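PDB 3I18: Lmo2051 protein from Listeria monocytogenes, which probably acts as a membrane-bound serine protease of the peptidase S16 (Lon) family, seen here through its PDZ domain alone. Local coordinates for residues S13-D16 and D17-A20; Q42-I45 and D46-S50; T75-K79 and K80-G84. One frame throughout, in Å; residues are numbered along the deposited sequence.

Contact 1 (S13-D16 and D17-A20)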
loop_
_atom_site.group_PDB
_atom_site.type_symbol
_atom_site.label_atom_id
_atom_site.label_comp_id
_atom_site.label_asym_id
_atom_site.label_seq_id
_atom_site.Cartn_x
_atom_site.Cartn_y
_atom_site.Cartn_z
ATOM N N SER A 13 4.235 9.062 -0.434
ATOM C CA SER A 13 4.111 9.595 -1.784
ATOM C C SER A 13 3.315 8.614 -2.631
ATOM O O SER A 13 3.396 7.406 -2.423
ATOM C CB SER A 13 5.489 9.794 -2.410
ATOM O OG SER A 13 5.372 10.177 -3.770
ATOM N N VAL A 14 2.557 9.143 -3.587
ATOM C CA VAL A 14 1.742 8.328 -4.477
ATOM C C VAL A 14 1.991 8.770 -5.917
ATOM O O VAL A 14 1.931 9.963 -6.214
ATOM C CB VAL A 14 0.231 8.502 -4.163
ATOM C CG1 VAL A 14 -0.592 7.550 -5.010
ATOM C CG2 VAL A 14 -0.032 8.257 -2.671
ATOM N N LYS A 15 2.297 7.831 -6.811
ATOM C CA LYS A 15 2.509 8.189 -8.218
ATOM C C LYS A 15 1.213 8.814 -8.724
ATOM O O LYS A 15 0.140 8.253 -8.532
ATOM C CB LYS A 15 2.814 6.946 -9.054
ATOM C CG LYS A 15 4.252 6.466 -9.010
ATOM C CD LYS A 15 4.372 5.139 -9.742
ATOM C CE LYS A 15 5.815 4.776 -10.006
ATOM N NZ LYS A 15 6.400 5.669 -11.042
ATOM N N ASP A 16 1.314 9.959 -9.394
ATOM C CA ASP A 16 0.132 10.658 -9.893
ATOM C C ASP A 16 -0.489 10.100 -11.170
ATOM O O ASP A 16 -1.524 10.591 -11.620
ATOM C CB ASP A 16 0.456 12.136 -10.114
ATOM C CG ASP A 16 1.664 12.337 -11.004
ATOM O OD1 ASP A 16 1.785 11.615 -12.021
ATOM O OD2 ASP A 16 2.491 13.223 -10.697
ATOM N N ASP A 17 0.129 9.081 -11.753
ATOM C CA ASP A 17 -0.389 8.500 -12.988
ATOM C C ASP A 17 -0.734 7.019 -12.865
ATOM O O ASP A 17 -0.707 6.283 -13.852
ATOM C CB ASP A 17 0.628 8.703 -14.112
ATOM C CG ASP A 17 2.007 8.187 -13.745
ATOM O OD1 ASP A 17 2.920 8.278 -14.596
ATOM O OD2 ASP A 17 2.174 7.696 -12.606
ATOM N N VAL A 18 -1.051 6.584 -11.650
ATOM C CA VAL A 18 -1.404 5.186 -11.413
ATOM C C VAL A 18 -2.759 5.107 -10.714
ATOM O O VAL A 18 -3.214 6.083 -10.122
ATOM C CB VAL A 18 -0.354 4.484 -10.529
ATOM C CG1 VAL A 18 1.001 4.492 -11.222
ATOM C CG2 VAL A 18 -0.262 5.179 -9.178
ATOM N N PRO A 19 -3.420 3.940 -10.782
ATOM C CA PRO A 19 -4.723 3.791 -10.135
ATOM C C PRO A 19 -4.734 4.242 -8.678
ATOM O O PRO A 19 -5.716 4.818 -8.212
ATOM C CB PRO A 19 -5.009 2.304 -10.293
ATOM C CG PRO A 19 -4.408 2.009 -11.641
ATOM C CD PRO A 19 -3.078 2.736 -11.560
ATOM N N ALA A 20 -3.647 3.984 -7.958
ATOM C CA ALA A 20 -3.573 4.378 -6.555
ATOM C C ALA A 20 -3.828 5.875 -6.341
ATOM O O ALA A 20 -4.374 6.274 -5.314
ATOM C CB ALA A 20 -2.214 3.989 -5.973
#
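K15 and V18 meet at the two ends of a type I beta turn, and their contact is apolar. CB of K15 lies 3.5 Å from CG2 of V18, while the other methyl of V18, CG1, rests 3.7 Å from CD further along the lysine chain, so the two side chains pass at a slant, with both valine branches against the lysine's aliphatic part. CG2 also sits close to the backbone, 3.2 Å from O of K15. Flanking the turn, V14 before it and A20 after it touch, CG1 to CB at 4.0 Å. V14 ends strand 9-14 of the PDZ domain's antiparallel sheet, and the turn carries the chain into a loop that leads on to strand 29-33; A20 also packs on I72 and I85, and V14 on I87.

The charged groups sit on the outside of the bend. A chi1 of 54° brings OD1 of D16 back beside N of D17, and the carboxylate planes of the two aspartates stand 73° apart. OD1 of D16 and OD2 of D17 are 4.0 Å from each other, a pairing of like charges that is probably somewhat unfavourable and that NZ of K15, 4.9 Å from OD2 of D17, may partly offset.

Contact 2 (Q42-I45 and D46-S50)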
loop_
_atom_site.group_PDB
_atom_site.type_symbol
_atom_site.label_atom_id
_atom_site.label_comp_id
_atom_site.label_asym_id
_atom_site.label_seq_id
_atom_site.Cartn_x
_atom_site.Cartn_y
_atom_site.Cartn_z
ATOM N N GLN A 42 7.783 -4.865 5.681
ATOM C CA GLN A 42 8.349 -5.972 4.926
ATOM C C GLN A 42 7.296 -7.000 4.547
ATOM O O GLN A 42 7.262 -7.471 3.408
ATOM C CB GLN A 42 9.471 -6.644 5.722
ATOM C CG GLN A 42 10.668 -5.736 5.931
ATOM C CD GLN A 42 11.289 -5.299 4.616
ATOM O OE1 GLN A 42 11.984 -4.280 4.549
ATOM N NE2 GLN A 42 11.050 -6.074 3.560
ATOM N N GLU A 43 6.433 -7.352 5.498
ATOM C CA GLU A 43 5.386 -8.330 5.212
ATOM C C GLU A 43 4.417 -7.753 4.187
ATOM O O GLU A 43 3.949 -8.458 3.290
ATOM C CB GLU A 43 4.605 -8.704 6.478
ATOM C CG GLU A 43 3.539 -9.753 6.170
ATOM C CD GLU A 43 2.576 -10.034 7.303
ATOM O OE1 GLU A 43 1.520 -10.645 7.014
ATOM O OE2 GLU A 43 2.861 -9.664 8.468
ATOM N N PHE A 44 4.112 -6.470 4.339
ATOM C CA PHE A 44 3.206 -5.773 3.431
ATOM C C PHE A 44 3.775 -5.817 2.015
ATOM O O PHE A 44 3.078 -6.171 1.059
ATOM C CB PHE A 44 3.027 -4.331 3.917
ATOM C CG PHE A 44 2.213 -3.459 3.001
ATOM C CD1 PHE A 44 2.835 -2.537 2.169
ATOM C CD2 PHE A 44 0.822 -3.498 3.037
ATOM C CE1 PHE A 44 2.082 -1.662 1.388
ATOM C CE2 PHE A 44 0.058 -2.630 2.260
ATOM C CZ PHE A 44 0.684 -1.709 1.440
ATOM N N ILE A 45 5.054 -5.492 1.885
ATOM C CA ILE A 45 5.703 -5.500 0.579
ATOM C C ILE A 45 5.801 -6.915 0.026
ATOM O O ILE A 45 5.506 -7.142 -1.146
ATOM C CB ILE A 45 7.115 -4.886 0.661
ATOM C CG1 ILE A 45 7.010 -3.431 1.122
ATOM C CG2 ILE A 45 7.802 -4.964 -0.702
ATOM C CD1 ILE A 45 8.329 -2.833 1.560
ATOM N N ASP A 46 6.218 -7.868 0.858
ATOM C CA ASP A 46 6.327 -9.256 0.403
ATOM C C ASP A 46 5.004 -9.722 -0.185
ATOM O O ASP A 46 4.973 -10.388 -1.217
ATOM C CB ASP A 46 6.682 -10.205 1.555
ATOM C CG ASP A 46 8.113 -10.068 2.016
ATOM O OD1 ASP A 46 8.984 -9.712 1.196
ATOM O OD2 ASP A 46 8.367 -10.341 3.209
ATOM N N TYR A 47 3.911 -9.378 0.489
ATOM C CA TYR A 47 2.598 -9.792 0.032
ATOM C C TYR A 47 2.285 -9.253 -1.354
ATOM O O TYR A 47 1.843 -10.001 -2.231
ATOM C CB TYR A 47 1.523 -9.349 1.025
ATOM C CG TYR A 47 0.151 -9.808 0.615
ATOM C CD1 TYR A 47 -0.696 -8.974 -0.119
ATOM C CD2 TYR A 47 -0.276 -11.107 0.895
ATOM C CE1 TYR A 47 -1.929 -9.429 -0.568
ATOM C CE2 TYR A 47 -1.508 -11.571 0.452
ATOM C CZ TYR A 47 -2.327 -10.729 -0.281
ATOM O OH TYR A 47 -3.532 -11.194 -0.754
ATOM N N ILE A 48 2.530 -7.961 -1.557
ATOM C CA ILE A 48 2.272 -7.333 -2.849
ATOM C C ILE A 48 3.089 -8.047 -3.924
ATOM O O ILE A 48 2.570 -8.376 -4.990
ATOM C CB ILE A 48 2.640 -5.826 -2.816
ATOM C CG1 ILE A 48 1.704 -5.081 -1.848
ATOM C CG2 ILE A 48 2.537 -5.241 -4.211
ATOM C CD1 ILE A 48 2.151 -3.674 -1.508
ATOM N N HIS A 49 4.362 -8.309 -3.625
ATOM C CA HIS A 49 5.243 -8.986 -4.578
ATOM C C HIS A 49 4.801 -10.411 -4.905
ATOM O O HIS A 49 5.244 -10.981 -5.901
ATOM C CB HIS A 49 6.683 -9.025 -4.062
ATOM C CG HIS A 49 7.363 -7.691 -4.043
ATOM N ND1 HIS A 49 8.716 -7.552 -3.826
ATOM C CD2 HIS A 49 6.879 -6.436 -4.214
ATOM C CE1 HIS A 49 9.039 -6.272 -3.866
ATOM N NE2 HIS A 49 7.943 -5.574 -4.101
ATOM N N SER A 50 3.943 -10.991 -4.070
ATOM C CA SER A 50 3.467 -12.345 -4.317
ATOM C C SER A 50 2.311 -12.306 -5.305
ATOM O O SER A 50 1.794 -13.343 -5.728
ATOM C CB SER A 50 3.020 -13.016 -3.006
ATOM O OG SER A 50 1.785 -12.504 -2.522
#
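D46 N donates to Q42 O at 2.8 Å and Y47 N to E43 O at 2.9 Å, the first two of four successive i to i+4 bonds that make this stretch a worked example of the alpha helix. I48 N to F44 O and H49 N to I45 O continue the series, the last with an N-H...O angle of 168°. At S50, OG turns back to give a short 2.5 Å bond to O of Y47, in the carbonyl plane and on a lone pair; S50 N reaches the same oxygen, so two donors grip it.

The segments form most of helix 41-49, which lies against the sheet of the PDZ domain. In PDZ domains generally, a helix and a neighbouring strand border the peptide-binding groove; whether helix 41-49 plays that part here is not established by its contacts.

Two CH-pi contacts, each joining residues four apart, run along the helix. CD1 of I48 lies over one face of the F44 ring, 3.9 Å from its centroid and 27° off the normal. With CG anti to the backbone N (chi1 175°), the F44 ring is carried off the helix to pack on I30, I33 and I85 of the sheet and to meet F38. On another side, I45 and H49 run side by side: CG2 of I45 sits over the imidazole 3.7 Å from the centroid, offset toward the rim, and is 3.5 Å from NE2.

Contact 3 (T75-K79 and K80-G84)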
loop_
_atom_site.group_PDB
_atom_site.type_symbol
_atom_site.label_atom_id
_atom_site.label_comp_id
_atom_site.label_asym_id
_atom_site.label_seq_id
_atom_site.Cartn_x
_atom_site.Cartn_y
_atom_site.Cartn_z
ATOM N N THR A 75 0.169 -2.157 -10.501
ATOM C CA THR A 75 0.828 -1.786 -11.744
ATOM C C THR A 75 2.281 -2.225 -11.612
ATOM O O THR A 75 2.660 -2.794 -10.593
ATOM C CB THR A 75 0.737 -0.255 -11.979
ATOM O OG1 THR A 75 1.231 0.062 -13.288
ATOM C CG2 THR A 75 1.534 0.497 -10.924
ATOM N N ALA A 76 3.089 -2.000 -12.639
ATOM C CA ALA A 76 4.494 -2.381 -12.569
ATOM C C ALA A 76 5.241 -1.224 -11.912
ATOM O O ALA A 76 5.079 -0.076 -12.333
ATOM C CB ALA A 76 5.036 -2.627 -13.979
ATOM N N ILE A 77 6.046 -1.495 -10.884
ATOM C CA ILE A 77 6.776 -0.400 -10.243
ATOM C C ILE A 77 8.252 -0.327 -10.604
ATOM O O ILE A 77 8.968 0.550 -10.120
ATOM C CB ILE A 77 6.616 -0.394 -8.684
ATOM C CG1 ILE A 77 6.901 -1.776 -8.097
ATOM C CG2 ILE A 77 5.231 0.101 -8.302
ATOM C CD1 ILE A 77 8.381 -2.118 -8.047
ATOM N N ASP A 78 8.719 -1.239 -11.450
ATOM C CA ASP A 78 10.110 -1.199 -11.892
ATOM C C ASP A 78 10.266 -1.873 -13.251
ATOM O O ASP A 78 9.365 -2.578 -13.709
ATOM C CB ASP A 78 11.048 -1.816 -10.839
ATOM C CG ASP A 78 10.843 -3.303 -10.654
ATOM O OD1 ASP A 78 11.303 -3.837 -9.617
ATOM O OD2 ASP A 78 10.242 -3.938 -11.535
ATOM N N LYS A 79 11.398 -1.638 -13.907
ATOM C CA LYS A 79 11.637 -2.198 -15.232
ATOM C C LYS A 79 11.658 -3.725 -15.269
ATOM O O LYS A 79 11.586 -4.321 -16.344
ATOM C CB LYS A 79 12.939 -1.632 -15.816
ATOM C CG LYS A 79 14.178 -1.899 -14.987
ATOM C CD LYS A 79 15.408 -1.291 -15.641
ATOM C CE LYS A 79 16.658 -1.640 -14.859
ATOM N NZ LYS A 79 16.844 -3.118 -14.775
ATOM N N LYS A 80 11.738 -4.354 -14.099
ATOM C CA LYS A 80 11.753 -5.811 -14.020
ATOM C C LYS A 80 10.348 -6.394 -13.910
ATOM O O LYS A 80 10.178 -7.611 -13.886
ATOM C CB LYS A 80 12.607 -6.277 -12.835
ATOM C CG LYS A 80 14.101 -6.080 -13.048
ATOM C CD LYS A 80 14.560 -6.760 -14.332
ATOM C CE LYS A 80 16.023 -6.478 -14.622
ATOM N NZ LYS A 80 16.446 -7.058 -15.929
ATOM N N GLY A 81 9.342 -5.526 -13.832
ATOM C CA GLY A 81 7.969 -5.997 -13.754
ATOM C C GLY A 81 7.433 -6.282 -12.361
ATOM O O GLY A 81 6.391 -6.927 -12.217
ATOM N N THR A 82 8.131 -5.806 -11.337
ATOM C CA THR A 82 7.698 -6.026 -9.957
ATOM C C THR A 82 6.351 -5.345 -9.737
ATOM O O THR A 82 6.189 -4.180 -10.062
ATOM C CB THR A 82 8.716 -5.442 -8.970
ATOM O OG1 THR A 82 10.004 -6.033 -9.200
ATOM C CG2 THR A 82 8.281 -5.720 -7.542
ATOM N N PRO A 83 5.364 -6.071 -9.185
ATOM C CA PRO A 83 4.027 -5.517 -8.934
ATOM C C PRO A 83 4.082 -4.515 -7.787
ATOM O O PRO A 83 4.867 -4.690 -6.859
ATOM C CB PRO A 83 3.197 -6.753 -8.557
ATOM C CG PRO A 83 4.026 -7.930 -9.028
ATOM C CD PRO A 83 5.430 -7.475 -8.761
ATOM N N GLY A 84 3.255 -3.475 -7.856
ATOM C CA GLY A 84 3.230 -2.479 -6.805
ATOM C C GLY A 84 1.982 -1.614 -6.852
ATOM O O GLY A 84 1.285 -1.564 -7.865
#
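T75 and G84 face each other as an antiparallel hydrogen-bonded pair: T75 N gives to G84 O, and G84 N returns the bond to T75 O, both at 2.9 Å. A76 and P83 follow as a non-hydrogen-bonded pair, and I77 N then reaches T82 O at 2.8 Å in a nearly straight bond (174°). Past it, D78 to G81 make a type I turn, closed by G81 N on O of D78, which it approaches from above the carbonyl plane. G81 has a positive phi of 88°, where a CB would press on the preceding carbonyl oxygen.

This is a beta hairpin between strands 66-76 and 83-89, neighbours in the PDZ sheet, and it shows how one aspartate can organise a turn. The two oxygens of the D78 carboxylate divide the work: OD1 takes the hydroxyl of T82 at 2.6 Å, while OD2 takes T82 N at 2.8 Å, each on its syn side but out of the carboxylate plane. K80 N adds a weak bond to OD2. With chi1 at 67°, CG of D78 is turned back across the turn toward T82.

Apolar packing lies next to this polar cluster. CD1 of I77 presses on CB of T82 at 3.5 Å, tighter than usual for two carbons, and CG2 of I77 lies 3.6 Å from CA of G84, where the glycine leaves room for it.

Overall arrangement
The three local contacts sit around one sheet. Contacts 1 and 2 sit on opposite sides of the chain's centre, their centres 18 Å apart and their nearest atoms about 10 Å apart. Contact 3 touches both, its centre 13 Å from each of theirs. CG2 of T75, on strand 66-76, packs 4.0 Å from CG1 of V18 in contact 1; these two contacts also reach the same sheet through the neighbouring strands 9-14 and 83-89. Contact 3 meets the helix of contact 2 more broadly: NE2 of H49 lies 3.5 Å from CG2 of T82, and CG2 of I48 packs on P83 and G84.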